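PDB 6HCP: BauA from Acinetobacter baumannii, which takes up ferric preacinetobactin across the outer membrane, probably as a TonB-dependent siderophore transporter that opens at the expense of TonB-delivered energy. Local coordinates for residues 107-112 against 558-563; 562-567 against 580-585; 143-148 against 158-163; 598-603 against 640-645. One frame throughout, in Å; residues are numbered along the deposited sequence.

Contact 1: 107-112 against 558-563. With C8E ((hydroxyethyloxy)tri(ethyloxy)octane), chain B.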
loop_
_atom_site.group_PDB
_atom_site.type_symbol
_atom_site.label_atom_id
_atom_site.label_comp_id
_atom_site.label_asym_id
_atom_site.label_seq_id
_atom_site.Cartn_x
_atom_site.Cartn_y
_atom_site.Cartn_z
ATOM N N ARG A 107 20.270 9.553 -24.905
ATOM C CA ARG A 107 21.724 9.442 -24.918
ATOM C C ARG A 107 22.352 10.607 -24.140
ATOM O O ARG A 107 23.449 11.084 -24.474
ATOM C CB ARG A 107 22.247 9.383 -26.355
ATOM C CG ARG A 107 21.984 8.036 -27.006
ATOM C CD ARG A 107 22.761 7.802 -28.288
ATOM N NE ARG A 107 22.582 6.435 -28.732
ATOM C CZ ARG A 107 23.012 5.942 -29.886
ATOM N NH1 ARG A 107 23.459 6.752 -30.840
ATOM N NH2 ARG A 107 22.860 4.648 -30.115
ATOM N N GLY A 108 21.665 11.027 -23.073
ATOM C CA GLY A 108 22.194 11.972 -22.117
ATOM C C GLY A 108 22.129 13.420 -22.566
ATOM O O GLY A 108 22.690 14.291 -21.890
ATOM N N TYR A 109 21.427 13.699 -23.667
ATOM C CA TYR A 109 21.188 15.054 -24.126
ATOM C C TYR A 109 19.684 15.335 -24.189
ATOM O O TYR A 109 18.904 14.464 -24.558
ATOM C CB TYR A 109 21.761 15.270 -25.528
ATOM C CG TYR A 109 23.262 15.375 -25.569
ATOM C CD1 TYR A 109 23.925 16.425 -24.969
ATOM C CD2 TYR A 109 24.013 14.389 -26.185
ATOM C CE1 TYR A 109 25.302 16.524 -25.020
ATOM C CE2 TYR A 109 25.393 14.450 -26.203
ATOM C CZ TYR A 109 26.034 15.543 -25.657
ATOM O OH TYR A 109 27.391 15.655 -25.751
ATOM N N ALA A 110 19.314 16.586 -23.935
ATOM C CA ALA A 110 17.917 16.998 -24.008
ATOM C C ALA A 110 17.361 16.650 -25.391
ATOM O O ALA A 110 18.041 16.773 -26.410
ATOM C CB ALA A 110 17.789 18.475 -23.714
ATOM N N SER A 111 16.122 16.155 -25.404
ATOM C CA SER A 111 15.350 15.983 -26.601
ATOM C C SER A 111 14.027 16.731 -26.432
ATOM O O SER A 111 13.169 16.322 -25.646
ATOM C CB SER A 111 15.117 14.523 -26.919
ATOM O OG SER A 111 14.331 14.388 -28.109
ATOM N N SER A 112 13.911 17.877 -27.105
ATOM C CA SER A 112 12.812 18.817 -26.849
ATOM C C SER A 112 11.492 18.243 -27.363
ATOM O O SER A 112 11.422 17.702 -28.497
ATOM C CB SER A 112 13.104 20.169 -27.486
ATOM O OG SER A 112 11.982 21.042 -27.385
ATOM N N GLN A 558 30.520 19.495 -24.371
ATOM C CA GLN A 558 30.129 18.342 -23.590
ATOM C C GLN A 558 30.351 17.105 -24.473
ATOM O O GLN A 558 30.063 17.131 -25.674
ATOM C CB GLN A 558 28.667 18.466 -23.172
ATOM C CG GLN A 558 28.160 17.255 -22.377
ATOM C CD GLN A 558 26.789 17.453 -21.767
ATOM O OE1 GLN A 558 26.365 18.572 -21.503
ATOM N NE2 GLN A 558 26.054 16.365 -21.595
ATOM N N ARG A 559 30.881 16.051 -23.872
ATOM C CA ARG A 559 31.136 14.802 -24.554
ATOM C C ARG A 559 30.451 13.668 -23.798
ATOM O O ARG A 559 30.795 13.390 -22.659
ATOM C CB ARG A 559 32.639 14.500 -24.601
ATOM C CG ARG A 559 32.983 13.255 -25.405
ATOM C CD ARG A 559 34.483 12.962 -25.390
ATOM N NE ARG A 559 34.979 12.667 -24.054
ATOM C CZ ARG A 559 36.200 12.983 -23.614
ATOM N NH1 ARG A 559 36.539 12.756 -22.358
ATOM N NH2 ARG A 559 37.088 13.504 -24.438
ATOM N N ASN A 560 29.486 13.034 -24.465
ATOM C CA ASN A 560 28.764 11.894 -23.921
ATOM C C ASN A 560 29.253 10.614 -24.607
ATOM O O ASN A 560 29.091 10.445 -25.815
ATOM C CB ASN A 560 27.250 12.035 -24.113
ATOM C CG ASN A 560 26.592 13.055 -23.219
ATOM O OD1 ASN A 560 27.263 13.919 -22.649
ATOM N ND2 ASN A 560 25.259 13.036 -23.196
ATOM N N ARG A 561 29.850 9.735 -23.809
ATOM C CA ARG A 561 30.226 8.428 -24.239
ATOM C C ARG A 561 29.295 7.431 -23.557
ATOM O O ARG A 561 29.055 7.527 -22.356
ATOM C CB ARG A 561 31.674 8.108 -23.857
ATOM C CG ARG A 561 32.722 8.889 -24.633
ATOM C CD ARG A 561 34.118 8.736 -24.025
ATOM N NE ARG A 561 35.117 9.286 -24.932
ATOM C CZ ARG A 561 36.382 9.583 -24.614
ATOM N NH1 ARG A 561 36.844 9.356 -23.399
ATOM N NH2 ARG A 561 37.186 10.076 -25.538
ATOM N N GLY A 562 28.833 6.440 -24.313
ATOM C CA GLY A 562 27.885 5.521 -23.754
ATOM C C GLY A 562 27.975 4.137 -24.361
ATOM O O GLY A 562 28.427 3.954 -25.498
ATOM N N ILE A 563 27.463 3.171 -23.600
ATOM C CA ILE A 563 27.253 1.814 -24.038
ATOM C C ILE A 563 25.827 1.412 -23.643
ATOM O O ILE A 563 25.390 1.683 -22.524
ATOM C CB ILE A 563 28.294 0.879 -23.398
ATOM C CG1 ILE A 563 29.724 1.217 -23.825
ATOM C CG2 ILE A 563 27.953 -0.574 -23.685
ATOM C CD1 ILE A 563 30.769 0.601 -22.927
HETATM C C1 C8E B . 32.115 4.001 -21.735
HETATM C C2 C8E B . 31.682 4.359 -23.143
HETATM C C3 C8E B . 32.546 3.712 -24.223
HETATM C C4 C8E B . 32.440 4.425 -25.567
HETATM C C5 C8E B . 33.824 4.803 -26.079
HETATM C C6 C8E B . 33.741 5.482 -27.439
HETATM C C7 C8E B . 32.782 4.755 -28.384
HETATM C C8 C8E B . 32.983 5.217 -29.823
HETATM O O9 C8E B . 32.313 4.316 -30.697
HETATM C C10 C8E B . 32.347 4.762 -32.058
HETATM C C11 C8E B . 33.413 4.015 -32.874
HETATM O O12 C8E B . 33.360 4.386 -34.265
HETATM C C13 C8E B . 33.924 3.419 -35.158
HETATM C C14 C8E B . 33.379 3.651 -36.561
HETATM O O15 C8E B . 32.696 4.911 -36.653
HETATM C C16 C8E B . 33.328 5.818 -37.569
HETATM C C17 C8E B . 32.356 6.321 -38.631
HETATM O O18 C8E B . 31.929 5.264 -39.505
HETATM C C19 C8E B . 32.691 5.199 -40.714
HETATM C C20 C8E B . 31.981 4.301 -41.711
HETATM O O21 C8E B . 30.619 4.252 -41.286
HETATM O O HOH W 1 23.061 16.820 -21.101
#
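Tyr-109 lays its ring against the side-chain amide of Asn-560, and these two residues account for most of the surface buried here. The two planes lie only 8° apart, stacked from opposite directions, with Asn-560 ND2 3.3 Å above one face of the ring and displaced toward its rim at CE2. With CG beside its own backbone N (chi1 -73°), the Asn-560 amide lies over the phenol and still reaches the backbone carbonyls of Arg-107 and Gly-108, just ahead of the tyrosine. Its ND2 gives a nearly straight hydrogen bond of 3.0 Å to Arg-107 O, using a lone pair in the carbonyl plane, and a weak one to Gly-108 O. Gln-558 is the third partner. Its chain runs extended so that NE2 comes within 3.5 Å of Tyr-109 CE1, the amide inclined 30° to the ring, and the same NE2 donates to Asn-560 OD1 over 2.9 Å. This second-shell bond fixes which way round the Asn-560 amide sits. A water bridges Gly-108 O and Gln-558 NE2. At the far end of the ring, Tyr-109 OH lies 3.1 Å from Gln-558 O and is hydrogen-bonded to Ile-533 O on the adjacent barrel strand. Asn-560 and Gln-558 thus point inward from strand 549-569 to grip residues 107-109 of the plug, where a loop runs into a short strand, the plug-to-barrel-wall interface characteristic of TonB-dependent outer-membrane receptors.

Contact 2: 562-567 against 580-585. With C8E ((hydroxyethyloxy)tri(ethyloxy)octane), chain B; C8E ((hydroxyethyloxy)tri(ethyloxy)octane), chain C.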
loop_
_atom_site.group_PDB
_atom_site.type_symbol
_atom_site.label_atom_id
_atom_site.label_comp_id
_atom_site.label_asym_id
_atom_site.label_seq_id
_atom_site.Cartn_x
_atom_site.Cartn_y
_atom_site.Cartn_z
ATOM N N GLY A 562 28.833 6.440 -24.313
ATOM C CA GLY A 562 27.885 5.521 -23.754
ATOM C C GLY A 562 27.975 4.137 -24.361
ATOM O O GLY A 562 28.427 3.954 -25.498
ATOM N N ILE A 563 27.463 3.171 -23.600
ATOM C CA ILE A 563 27.253 1.814 -24.038
ATOM C C ILE A 563 25.827 1.412 -23.643
ATOM O O ILE A 563 25.390 1.683 -22.524
ATOM C CB ILE A 563 28.294 0.879 -23.398
ATOM C CG1 ILE A 563 29.724 1.217 -23.825
ATOM C CG2 ILE A 563 27.953 -0.574 -23.685
ATOM C CD1 ILE A 563 30.769 0.601 -22.927
ATOM N N GLU A 564 25.118 0.778 -24.578
ATOM C CA GLU A 564 23.694 0.428 -24.452
ATOM C C GLU A 564 23.514 -1.060 -24.796
ATOM O O GLU A 564 23.928 -1.478 -25.869
ATOM C CB GLU A 564 22.853 1.258 -25.430
ATOM C CG GLU A 564 23.164 2.752 -25.473
ATOM C CD GLU A 564 22.729 3.452 -26.758
ATOM O OE1 GLU A 564 21.926 4.400 -26.693
ATOM O OE2 GLU A 564 23.185 3.034 -27.830
ATOM N N TRP A 565 22.877 -1.838 -23.906
ATOM C CA TRP A 565 22.378 -3.155 -24.239
ATOM C C TRP A 565 20.874 -3.164 -24.009
ATOM O O TRP A 565 20.435 -2.872 -22.906
ATOM C CB TRP A 565 23.064 -4.251 -23.411
ATOM C CG TRP A 565 22.433 -5.596 -23.584
ATOM C CD1 TRP A 565 21.956 -6.143 -24.743
ATOM C CD2 TRP A 565 22.188 -6.574 -22.559
ATOM N NE1 TRP A 565 21.395 -7.369 -24.497
ATOM C CE2 TRP A 565 21.548 -7.671 -23.172
ATOM C CE3 TRP A 565 22.459 -6.640 -21.188
ATOM C CZ2 TRP A 565 21.160 -8.806 -22.457
ATOM C CZ3 TRP A 565 22.042 -7.743 -20.475
ATOM C CH2 TRP A 565 21.412 -8.817 -21.106
ATOM N N SER A 566 20.091 -3.370 -25.072
ATOM C CA SER A 566 18.649 -3.423 -24.910
ATOM C C SER A 566 18.063 -4.594 -25.705
ATOM O O SER A 566 18.745 -5.214 -26.523
ATOM C CB SER A 566 17.998 -2.118 -25.274
ATOM O OG SER A 566 18.284 -1.794 -26.607
ATOM N N PHE A 567 16.804 -4.915 -25.411
ATOM C CA PHE A 567 16.165 -6.098 -25.987
ATOM C C PHE A 567 14.659 -5.905 -25.949
ATOM O O PHE A 567 14.132 -5.100 -25.163
ATOM C CB PHE A 567 16.602 -7.363 -25.240
ATOM C CG PHE A 567 16.662 -7.213 -23.742
ATOM C CD1 PHE A 567 15.504 -7.241 -22.988
ATOM C CD2 PHE A 567 17.856 -6.914 -23.106
ATOM C CE1 PHE A 567 15.548 -7.008 -21.624
ATOM C CE2 PHE A 567 17.895 -6.698 -21.738
ATOM C CZ PHE A 567 16.735 -6.718 -21.008
ATOM N N GLY A 580 16.772 -3.001 -20.772
ATOM C CA GLY A 580 18.184 -2.939 -21.019
ATOM C C GLY A 580 18.941 -2.224 -19.918
ATOM O O GLY A 580 18.380 -1.828 -18.864
ATOM N N PHE A 581 20.229 -2.062 -20.189
ATOM C CA PHE A 581 21.212 -1.464 -19.294
ATOM C C PHE A 581 22.037 -0.465 -20.106
ATOM O O PHE A 581 22.389 -0.730 -21.259
ATOM C CB PHE A 581 22.145 -2.526 -18.700
ATOM C CG PHE A 581 21.425 -3.670 -18.030
ATOM C CD1 PHE A 581 20.905 -4.717 -18.777
ATOM C CD2 PHE A 581 21.200 -3.666 -16.661
ATOM C CE1 PHE A 581 20.146 -5.712 -18.174
ATOM C CE2 PHE A 581 20.512 -4.706 -16.050
ATOM C CZ PHE A 581 19.933 -5.692 -16.814
ATOM N N THR A 582 22.333 0.686 -19.498
ATOM C CA THR A 582 23.244 1.638 -20.108
ATOM C C THR A 582 24.255 2.158 -19.088
ATOM O O THR A 582 23.961 2.262 -17.906
ATOM C CB THR A 582 22.510 2.847 -20.682
ATOM O OG1 THR A 582 21.696 3.336 -19.607
ATOM C CG2 THR A 582 21.723 2.522 -21.931
ATOM N N TYR A 583 25.469 2.410 -19.584
ATOM C CA TYR A 583 26.460 3.221 -18.913
ATOM C C TYR A 583 26.712 4.470 -19.765
ATOM O O TYR A 583 26.921 4.369 -20.975
ATOM C CB TYR A 583 27.783 2.470 -18.731
ATOM C CG TYR A 583 28.898 3.341 -18.196
ATOM C CD1 TYR A 583 28.884 3.796 -16.880
ATOM C CD2 TYR A 583 29.886 3.837 -19.042
ATOM C CE1 TYR A 583 29.811 4.727 -16.428
ATOM C CE2 TYR A 583 30.845 4.734 -18.593
ATOM C CZ TYR A 583 30.806 5.181 -17.283
ATOM O OH TYR A 583 31.776 6.040 -16.843
ATOM N N LEU A 584 26.608 5.634 -19.130
ATOM C CA LEU A 584 26.816 6.919 -19.775
ATOM C C LEU A 584 27.888 7.691 -19.010
ATOM O O LEU A 584 27.835 7.774 -17.773
ATOM C CB LEU A 584 25.481 7.666 -19.761
ATOM C CG LEU A 584 25.512 9.106 -20.250
ATOM C CD1 LEU A 584 25.684 9.136 -21.758
ATOM C CD2 LEU A 584 24.242 9.825 -19.844
ATOM N N ASP A 585 28.807 8.295 -19.766
ATOM C CA ASP A 585 29.811 9.182 -19.227
ATOM C C ASP A 585 29.626 10.551 -19.874
ATOM O O ASP A 585 30.140 10.798 -20.967
ATOM C CB ASP A 585 31.213 8.620 -19.480
ATOM C CG ASP A 585 32.320 9.534 -19.006
ATOM O OD1 ASP A 585 32.089 10.188 -17.978
ATOM O OD2 ASP A 585 33.288 9.734 -19.786
HETATM C C1 C8E B . 32.115 4.001 -21.735
HETATM C C2 C8E B . 31.682 4.359 -23.143
HETATM C C3 C8E B . 32.546 3.712 -24.223
HETATM C C4 C8E B . 32.440 4.425 -25.567
HETATM C C5 C8E B . 33.824 4.803 -26.079
HETATM C C6 C8E B . 33.741 5.482 -27.439
HETATM C C7 C8E B . 32.782 4.755 -28.384
HETATM C C8 C8E B . 32.983 5.217 -29.823
HETATM O O9 C8E B . 32.313 4.316 -30.697
HETATM C C10 C8E B . 32.347 4.762 -32.058
HETATM C C11 C8E B . 33.413 4.015 -32.874
HETATM O O12 C8E B . 33.360 4.386 -34.265
HETATM C C13 C8E B . 33.924 3.419 -35.158
HETATM C C14 C8E B . 33.379 3.651 -36.561
HETATM O O15 C8E B . 32.696 4.911 -36.653
HETATM C C16 C8E B . 33.328 5.818 -37.569
HETATM C C17 C8E B . 32.356 6.321 -38.631
HETATM O O18 C8E B . 31.929 5.264 -39.505
HETATM C C19 C8E B . 32.691 5.199 -40.714
HETATM C C20 C8E B . 31.981 4.301 -41.711
HETATM O O21 C8E B . 30.619 4.252 -41.286
HETATM C C1 C8E C . 26.210 -2.852 -21.484
HETATM C C2 C8E C . 26.240 -3.052 -19.990
HETATM C C3 C8E C . 25.897 -1.771 -19.236
HETATM C C4 C8E C . 25.875 -2.046 -17.732
HETATM C C5 C8E C . 25.371 -0.856 -16.924
HETATM C C6 C8E C . 24.837 -1.288 -15.561
HETATM C C7 C8E C . 24.062 -0.157 -14.893
HETATM C C8 C8E C . 23.121 -0.640 -13.778
HETATM O O9 C8E C . 22.998 0.327 -12.741
HETATM C C10 C8E C . 21.689 0.571 -12.207
HETATM C C11 C8E C . 21.708 1.655 -11.141
HETATM O O12 C8E C . 21.781 1.158 -9.803
HETATM C C13 C8E C . 22.960 1.645 -9.094
HETATM C C14 C8E C . 22.636 2.608 -7.928
HETATM O O15 C8E C . 23.600 3.679 -7.677
HETATM C C16 C8E C . 23.071 4.755 -6.830
HETATM C C17 C8E C . 24.000 5.988 -6.595
HETATM O O18 C8E C . 23.381 6.788 -5.534
#
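Trp-565 and Phe-581 lie side by side on neighbouring strands of a transmembrane beta-barrel hairpin, both pointing to the face that also carries Ile-563 and Tyr-583. Their planes are near parallel, 19° apart, but slid past each other so that the rings barely overlap, with centroids 5.5 Å apart; contact falls at Trp-565 CE3 and Phe-581 CD1, separated by 3.5 Å. The first torsions differ: Trp-565 has CG anti to its backbone N (chi1 172°), whereas Phe-581 has CG beside its own, and its ring leans toward the tryptophan. Phe-567 continues the cluster, its CD2 over one face of the indole, while Trp-565 NE1 is hydrogen-bonded to His-526 ND1. Two detergent molecules lie against this aromatic face, as expected of the lipid-facing side of the barrel. The face with Glu-564 and Thr-582 turns to the plug: in the conformer described, Glu-564 OE2 makes a salt bridge to Arg-107 and a hydrogen bond to Ser-529 OG, and Thr-582 OG1 is hydrogen-bonded to Pro-89 O. Antiparallel hydrogen-bonded pairs join Ile-563 to Tyr-583 and Trp-565 to Phe-581. Between them, Glu-564 CG rests 3.8 Å from Thr-582 CG2. Phe-567 also reaches the backbone of the partner strand, its CZ 3.7 Å from Gly-580 N.

Contact 3: 143-148 against 158-163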
loop_
_atom_site.group_PDB
_atom_site.type_symbol
_atom_site.label_atom_id
_atom_site.label_comp_id
_atom_site.label_asym_id
_atom_site.label_seq_id
_atom_site.Cartn_x
_atom_site.Cartn_y
_atom_site.Cartn_z
ATOM N N GLY A 143 20.262 9.442 -30.816
ATOM C CA GLY A 143 21.378 10.282 -31.260
ATOM C C GLY A 143 20.930 11.291 -32.306
ATOM O O GLY A 143 19.784 11.291 -32.754
ATOM N N PRO A 144 21.831 12.205 -32.704
ATOM C CA PRO A 144 21.489 13.263 -33.650
ATOM C C PRO A 144 21.291 12.687 -35.054
ATOM O O PRO A 144 21.760 11.562 -35.339
ATOM C CB PRO A 144 22.713 14.183 -33.612
ATOM C CG PRO A 144 23.841 13.283 -33.156
ATOM C CD PRO A 144 23.196 12.334 -32.171
ATOM N N SER A 145 20.630 13.465 -35.915
ATOM C CA SER A 145 20.239 12.957 -37.202
ATOM C C SER A 145 20.069 14.072 -38.245
ATOM O O SER A 145 19.125 14.007 -39.048
ATOM C CB SER A 145 18.950 12.172 -37.038
ATOM O OG SER A 145 17.901 13.035 -36.627
ATOM N N ALA A 146 20.935 15.100 -38.240
ATOM C CA ALA A 146 20.695 16.285 -39.131
ATOM C C ALA A 146 20.660 15.874 -40.617
ATOM O O ALA A 146 19.837 16.366 -41.389
ATOM C CB ALA A 146 21.723 17.372 -38.890
ATOM N N LEU A 147 21.505 14.932 -41.024
ATOM C CA LEU A 147 21.465 14.503 -42.443
ATOM C C LEU A 147 20.054 14.017 -42.786
ATOM O O LEU A 147 19.493 14.347 -43.837
ATOM C CB LEU A 147 22.499 13.404 -42.730
ATOM C CG LEU A 147 22.301 12.720 -44.086
ATOM C CD1 LEU A 147 22.445 13.728 -45.228
ATOM C CD2 LEU A 147 23.236 11.537 -44.274
ATOM N N LEU A 148 19.486 13.209 -41.890
ATOM C CA LEU A 148 18.194 12.532 -42.143
ATOM C C LEU A 148 17.023 13.499 -41.999
ATOM O O LEU A 148 16.027 13.365 -42.697
ATOM C CB LEU A 148 18.035 11.381 -41.150
ATOM C CG LEU A 148 19.206 10.413 -41.050
ATOM C CD1 LEU A 148 18.917 9.320 -40.035
ATOM C CD2 LEU A 148 19.535 9.834 -42.415
ATOM N N GLY A 158 19.470 14.990 -28.901
ATOM C CA GLY A 158 19.570 13.700 -28.216
ATOM C C GLY A 158 19.009 12.546 -29.052
ATOM O O GLY A 158 19.452 11.399 -28.950
ATOM N N GLY A 159 17.923 12.816 -29.775
ATOM C CA GLY A 159 17.294 11.800 -30.641
ATOM C C GLY A 159 16.041 12.352 -31.288
ATOM O O GLY A 159 15.591 13.426 -30.955
ATOM N N THR A 160 15.416 11.549 -32.140
ATOM C CA THR A 160 14.195 11.979 -32.795
ATOM C C THR A 160 13.064 11.009 -32.427
ATOM O O THR A 160 13.199 9.791 -32.574
ATOM C CB THR A 160 14.369 12.107 -34.312
ATOM O OG1 THR A 160 15.423 13.048 -34.564
ATOM C CG2 THR A 160 13.090 12.550 -34.997
ATOM N N VAL A 161 11.956 11.594 -31.993
ATOM C CA VAL A 161 10.728 10.901 -31.717
ATOM C C VAL A 161 9.767 11.204 -32.866
ATOM O O VAL A 161 9.453 12.373 -33.110
ATOM C CB VAL A 161 10.131 11.362 -30.379
ATOM C CG1 VAL A 161 8.812 10.660 -30.094
ATOM C CG2 VAL A 161 11.122 11.168 -29.243
ATOM N N ASN A 162 9.327 10.145 -33.552
ATOM C CA ASN A 162 8.447 10.268 -34.707
ATOM C C ASN A 162 7.112 9.589 -34.377
ATOM O O ASN A 162 7.090 8.403 -34.017
ATOM C CB ASN A 162 9.084 9.659 -35.960
ATOM C CG ASN A 162 8.221 9.815 -37.197
ATOM O OD1 ASN A 162 7.699 10.906 -37.455
ATOM N ND2 ASN A 162 7.968 8.710 -37.901
ATOM N N LEU A 163 6.030 10.365 -34.458
ATOM C CA LEU A 163 4.706 9.884 -34.118
ATOM C C LEU A 163 3.945 9.596 -35.412
ATOM O O LEU A 163 3.829 10.477 -36.293
ATOM C CB LEU A 163 3.971 10.935 -33.285
ATOM C CG LEU A 163 4.744 11.469 -32.075
ATOM C CD1 LEU A 163 3.904 12.462 -31.297
ATOM C CD2 LEU A 163 5.192 10.342 -31.161
HETATM O O HOH W 2 17.929 13.046 -33.854
#
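Within the plug domain, the loop that leaves strand 135-142 and leads into helix 146-149 meets the start of strand 159-165, its antiparallel neighbour in the plug's mixed sheet. Gly-143 N donates to Gly-158 O over 2.8 Å; the bond is bent, 137° at the hydrogen, and the donor stands tilted from the carbonyl plane. Gly-143 O in turn receives a CA-H...O contact from Gly-159 CA at 3.3 Å, so the two segments meet here through glycine backbones. Farther along, Ser-145 OG and Thr-160 OG1 approach to 3.2 Å. A water binds both hydroxyls, at 2.8 Å from Ser-145 OG and 2.6 Å from Thr-160 OG1, and also donates to Gly-143 O, tying three protein oxygens together where the segments separate. With chi1 at 65°, OG of Ser-145 lies between its backbone N and carbonyl carbon, where it is also hydrogen-bonded to Asn-149 ND2, in the helix that follows. Backbone pairing thus gives way to a water bridge as one segment leaves for a helix, at the end of two neighbouring antiparallel strands in the mixed sheet of a TonB-dependent receptor plug.

Contact 4: 598-603 against 640-645. With EDO (1,2-ethanediol), chain X.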
loop_
_atom_site.group_PDB
_atom_site.type_symbol
_atom_site.label_atom_id
_atom_site.label_comp_id
_atom_site.label_asym_id
_atom_site.label_seq_id
_atom_site.Cartn_x
_atom_site.Cartn_y
_atom_site.Cartn_z
ATOM N N GLY A 598 36.135 18.551 -16.926
ATOM C CA GLY A 598 36.252 17.217 -16.410
ATOM C C GLY A 598 35.125 16.862 -15.446
ATOM O O GLY A 598 35.021 15.714 -15.031
ATOM N N HIS A 599 34.204 17.799 -15.200
ATOM C CA HIS A 599 33.046 17.500 -14.325
ATOM C C HIS A 599 32.000 16.690 -15.105
ATOM O O HIS A 599 32.045 16.579 -16.340
ATOM C CB HIS A 599 32.452 18.792 -13.766
ATOM C CG HIS A 599 33.311 19.471 -12.754
ATOM N ND1 HIS A 599 32.897 20.596 -12.076
ATOM C CD2 HIS A 599 34.567 19.205 -12.321
ATOM C CE1 HIS A 599 33.860 20.997 -11.257
ATOM N NE2 HIS A 599 34.899 20.170 -11.404
ATOM N N THR A 600 31.064 16.108 -14.363
ATOM C CA THR A 600 29.959 15.351 -14.943
ATOM C C THR A 600 28.805 16.322 -15.206
ATOM O O THR A 600 28.533 17.206 -14.408
ATOM C CB THR A 600 29.529 14.218 -14.008
ATOM O OG1 THR A 600 30.640 13.343 -13.853
ATOM C CG2 THR A 600 28.330 13.444 -14.498
ATOM N N ALA A 601 28.149 16.171 -16.355
ATOM C CA ALA A 601 27.003 16.995 -16.711
ATOM C C ALA A 601 25.888 16.802 -15.682
ATOM O O ALA A 601 25.774 15.721 -15.074
ATOM C CB ALA A 601 26.511 16.652 -18.093
ATOM N N VAL A 602 25.053 17.837 -15.544
ATOM C CA VAL A 602 23.950 17.806 -14.582
ATOM C C VAL A 602 22.832 16.884 -15.085
ATOM O O VAL A 602 22.746 16.541 -16.267
ATOM C CB VAL A 602 23.406 19.217 -14.294
ATOM C CG1 VAL A 602 24.459 20.124 -13.665
ATOM C CG2 VAL A 602 22.807 19.842 -15.543
ATOM N N ALA A 603 21.999 16.454 -14.131
ATOM C CA ALA A 603 20.616 15.994 -14.330
ATOM C C ALA A 603 20.560 14.499 -14.646
ATOM O O ALA A 603 19.594 13.836 -14.248
ATOM C CB ALA A 603 19.898 16.818 -15.378
ATOM N N ALA A 640 26.886 22.092 -12.148
ATOM C CA ALA A 640 28.011 21.773 -13.025
ATOM C C ALA A 640 29.317 21.756 -12.222
ATOM O O ALA A 640 30.302 21.154 -12.648
ATOM C CB ALA A 640 28.068 22.766 -14.162
ATOM N N GLU A 641 29.313 22.435 -11.071
ATOM C CA GLU A 641 30.432 22.388 -10.106
ATOM C C GLU A 641 30.525 21.006 -9.450
ATOM O O GLU A 641 31.555 20.664 -8.863
ATOM C CB GLU A 641 30.268 23.465 -9.028
ATOM C CG GLU A 641 30.363 24.887 -9.562
ATOM C CD GLU A 641 29.191 25.373 -10.398
ATOM O OE1 GLU A 641 28.039 24.907 -10.151
ATOM O OE2 GLU A 641 29.448 26.111 -11.391
ATOM N N ASN A 642 29.445 20.217 -9.551
ATOM C CA ASN A 642 29.357 18.869 -9.007
ATOM C C ASN A 642 29.528 18.885 -7.477
ATOM O O ASN A 642 29.998 17.908 -6.897
ATOM C CB ASN A 642 30.357 17.901 -9.638
ATOM C CG ASN A 642 30.098 17.502 -11.082
ATOM O OD1 ASN A 642 30.833 16.685 -11.609
ATOM N ND2 ASN A 642 29.079 18.050 -11.735
ATOM N N THR A 643 29.048 19.945 -6.823
ATOM C CA THR A 643 29.071 20.023 -5.359
ATOM C C THR A 643 27.686 19.706 -4.771
ATOM O O THR A 643 27.535 19.632 -3.569
ATOM C CB THR A 643 29.567 21.398 -4.907
ATOM O OG1 THR A 643 28.802 22.386 -5.602
ATOM C CG2 THR A 643 31.052 21.576 -5.162
ATOM N N LEU A 644 26.672 19.583 -5.631
ATOM C CA LEU A 644 25.345 19.157 -5.204
ATOM C C LEU A 644 24.918 17.990 -6.086
ATOM O O LEU A 644 25.088 18.047 -7.296
ATOM C CB LEU A 644 24.330 20.285 -5.325
ATOM C CG LEU A 644 24.481 21.478 -4.383
ATOM C CD1 LEU A 644 23.483 22.562 -4.755
ATOM C CD2 LEU A 644 24.300 21.062 -2.938
ATOM N N SER A 645 24.332 16.968 -5.449
ATOM C CA SER A 645 23.827 15.799 -6.155
ATOM C C SER A 645 22.606 15.235 -5.419
ATOM O O SER A 645 22.355 15.578 -4.271
ATOM C CB SER A 645 24.885 14.759 -6.288
ATOM O OG SER A 645 25.261 14.270 -5.018
HETATM C C1 EDO X . 25.009 16.118 -2.087
HETATM O O1 EDO X . 24.392 17.358 -2.444
HETATM C C2 EDO X . 26.518 16.264 -2.056
HETATM O O2 EDO X . 26.842 17.597 -1.634
#
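His-599 slides past the side chain of Asn-642 in the opposite direction, its ring inclined 29° to the amide, with His-599 CB 3.4 Å from Asn-642 OD1. The ring meets Ala-640 by its edge: ND1 donates to Ala-640 O over 2.7 Å, on a lone pair in the carbonyl plane, which implies that ND1 carries a proton. Placing CG beside the backbone N (chi1 -71°) brings ND1 to that carbonyl, while CE1 lies 3.3 Å from Glu-641 O. Here the beginning of barrel strand 599-618 meets the loop joining strands 622-637 and 645-662, at the surface of the beta-barrel. Asn-642 imitates a neighbouring strand: its OD1 accepts from Thr-600 N at 2.8 Å, and its ND2 donates almost straight, 176° at the hydrogen, to Thr-600 O at 2.9 Å. Both bonds use lone pairs in the carbonyl plane, so the amide meets the N-H and C=O of Thr-600 edge-on, and the pair of bonds fixes its rotation. A second bond from Asn-642 ND2 runs to Asn-639 O. Beside them, Val-602 CG1 packs 3.5 Å from Ala-640 N.

Contacts 1 and 2 share Gly-562 and Ile-563 on strand 549-569, their centres 12 Å apart, and both touch the same detergent molecule on the outer side of the barrel. A salt bridge joins them across the plug boundary, Arg-107 NH2 to Glu-564 OE2 at 2.8 Å in the glutamate conformer described. Contact 3, inside the plug, meets contact 1 where Tyr-109 CB packs on Gly-158 CA at 3.8 Å and Ser-111 OG faces Gly-159 O at 3.3 Å; its centre lies about 18 Å from that of contact 2. Contact 4 lies farther out, about 27 Å from contact 3 between centres, yet it touches contact 1 through Gln-558 NE2 and Ala-601 CB, 3.5 Å apart.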